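Local coordinates for protein dihydrodipicolinate synthase (Oceanobacillus iheyensis HTE831, PDB 3D0C) that probably acts as a 4-hydroxy-tetrahydrodipicolinate synthase, a pyruvate-using lyase of lysine biosynthesis built on a TIM barrel, at residues A107-I112 with D137-I142. The protein carries 1 engineered substitution. Sequence-based numbering, arbitrary orientation.
Sequences ADCVMI and DAPSII
Cys109 reaches from its strand over the backbone of Pro139 and on to Ile141, on the barrel-interior side of two neighbouring parallel strands, 109-112 and 140-144. Cys109 CB lies 3.9 Å from Pro139 CG, an apolar contact. With SG anti to the backbone N (chi1 179°), the sulfur passes across the Pro139 carbonyl, Cys109 SG lying 3.3 Å from Pro139 O. Cys109 SG ends 3.8 Å from Ile141 CG1. Beneath it the backbones are joined by three hydrogen bonds, Val110 N to Pro139 O, Ile141 N to Val110 O and Ile112 N to Ile141 O, the last 2.8 Å long. CA-H...O contacts from Cys109, Ser140 and Met111 add to them. On the other face Val110 CG2 lies 3.2 Å from Ser140 OG; Ser140 also touches Ile133 of helix 122-135, which links the strands in a right-handed beta-alpha-beta crossover, and Val110 touches Leu136 just after it. Met111, a selenomethionine, and Ile141 point inward and touch Lys167, the predicted Schiff-base residue; Met111 also lies near Tyr143, the predicted proton donor/acceptor. The chemistry is thus divided: main-chain bonds fix the strand register, while the sulfur of Cys109 and the hydrocarbon of Ile141 line the inner face near the probable catalytic lysine.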
loop_
_atom_site.group_PDB
_atom_site.type_symbol
_atom_site.label_atom_id
_atom_site.label_comp_id
_atom_site.label_asym_id
_atom_site.label_seq_id
_atom_site.Cartn_x
_atom_site.Cartn_y
_atom_site.Cartn_z
ATOM N N ALA A 107 -9.194 -23.439 2.240
ATOM C CA ALA A 107 -8.858 -22.537 3.344
ATOM C C ALA A 107 -10.077 -22.364 4.237
ATOM O O ALA A 107 -11.207 -22.324 3.756
ATOM C CB ALA A 107 -8.398 -21.178 2.810
ATOM N N ASP A 108 -9.842 -22.246 5.537
ATOM C CA ASP A 108 -10.917 -22.116 6.507
ATOM C C ASP A 108 -11.440 -20.713 6.701
ATOM O O ASP A 108 -12.593 -20.524 7.074
ATOM C CB ASP A 108 -10.434 -22.628 7.865
ATOM C CG ASP A 108 -9.870 -24.019 7.785
ATOM O OD1 ASP A 108 -10.662 -24.966 7.592
ATOM O OD2 ASP A 108 -8.635 -24.165 7.905
ATOM N N CYS A 109 -10.586 -19.732 6.437
ATOM C CA CYS A 109 -10.926 -18.338 6.672
ATOM C C CYS A 109 -9.989 -17.477 5.823
ATOM O O CYS A 109 -8.977 -17.970 5.310
ATOM C CB CYS A 109 -10.700 -18.072 8.179
ATOM S SG CYS A 109 -10.994 -16.428 8.867
ATOM N N VAL A 110 -10.336 -16.205 5.649
ATOM C CA VAL A 110 -9.470 -15.294 4.913
ATOM C C VAL A 110 -9.090 -14.136 5.836
ATOM O O VAL A 110 -9.769 -13.876 6.831
ATOM C CB VAL A 110 -10.140 -14.724 3.623
ATOM C CG1 VAL A 110 -10.540 -15.864 2.698
ATOM C CG2 VAL A 110 -11.347 -13.854 3.974
HETATM N N MSE A 111 -7.978 -13.477 5.528
HETATM C CA MSE A 111 -7.538 -12.318 6.302
HETATM C C MSE A 111 -7.398 -11.164 5.332
HETATM O O MSE A 111 -6.577 -11.232 4.414
HETATM C CB MSE A 111 -6.177 -12.537 6.961
HETATM C CG MSE A 111 -5.653 -11.233 7.556
HETATM SE SE MSE A 111 -3.801 -11.252 8.065
HETATM C CE MSE A 111 -2.999 -11.055 6.302
ATOM N N ILE A 112 -8.178 -10.106 5.546
ATOM C CA ILE A 112 -8.136 -8.943 4.670
ATOM C C ILE A 112 -7.049 -7.991 5.120
ATOM O O ILE A 112 -7.073 -7.467 6.238
ATOM C CB ILE A 112 -9.503 -8.197 4.641
ATOM C CG1 ILE A 112 -10.616 -9.190 4.294
ATOM C CG2 ILE A 112 -9.463 -7.061 3.608
ATOM C CD1 ILE A 112 -12.012 -8.579 4.257
ATOM N N ASP A 137 -17.644 -17.371 0.909
ATOM C CA ASP A 137 -18.273 -18.506 1.548
ATOM C C ASP A 137 -17.394 -19.099 2.665
ATOM O O ASP A 137 -17.116 -20.304 2.699
ATOM C CB ASP A 137 -18.555 -19.546 0.481
ATOM C CG ASP A 137 -19.586 -19.074 -0.511
ATOM O OD1 ASP A 137 -19.450 -19.420 -1.699
ATOM O OD2 ASP A 137 -20.525 -18.367 -0.110
ATOM N N ALA A 138 -16.922 -18.214 3.537
ATOM C CA ALA A 138 -16.097 -18.554 4.682
ATOM C C ALA A 138 -15.937 -17.270 5.485
ATOM O O ALA A 138 -16.184 -16.172 4.980
ATOM C CB ALA A 138 -14.739 -19.092 4.239
ATOM N N PRO A 139 -15.553 -17.390 6.763
ATOM C CA PRO A 139 -15.371 -16.214 7.615
ATOM C C PRO A 139 -14.134 -15.413 7.259
ATOM O O PRO A 139 -13.230 -15.898 6.568
ATOM C CB PRO A 139 -15.268 -16.815 9.012
ATOM C CG PRO A 139 -14.593 -18.097 8.749
ATOM C CD PRO A 139 -15.355 -18.618 7.545
ATOM N N SER A 140 -14.112 -14.187 7.762
ATOM C CA SER A 140 -13.022 -13.270 7.528
ATOM C C SER A 140 -12.487 -12.680 8.812
ATOM O O SER A 140 -13.165 -12.565 9.824
ATOM C CB SER A 140 -13.477 -12.076 6.680
ATOM O OG SER A 140 -13.862 -12.462 5.381
ATOM N N ILE A 141 -11.233 -12.291 8.734
ATOM C CA ILE A 141 -10.576 -11.578 9.810
ATOM C C ILE A 141 -10.036 -10.312 9.133
ATOM O O ILE A 141 -9.690 -10.355 7.937
ATOM C CB ILE A 141 -9.410 -12.371 10.396
ATOM C CG1 ILE A 141 -9.937 -13.582 11.170
ATOM C CG2 ILE A 141 -8.588 -11.483 11.330
ATOM C CD1 ILE A 141 -8.842 -14.534 11.588
ATOM N N ILE A 142 -10.017 -9.199 9.881
ATOM C CA ILE A 142 -9.504 -7.924 9.370
ATOM C C ILE A 142 -8.210 -7.491 10.059
ATOM O O ILE A 142 -8.123 -7.463 11.289
ATOM C CB ILE A 142 -10.527 -6.780 9.526
ATOM C CG1 ILE A 142 -11.733 -7.080 8.640
ATOM C CG2 ILE A 142 -9.918 -5.409 9.148
ATOM C CD1 ILE A 142 -12.983 -6.254 8.843
#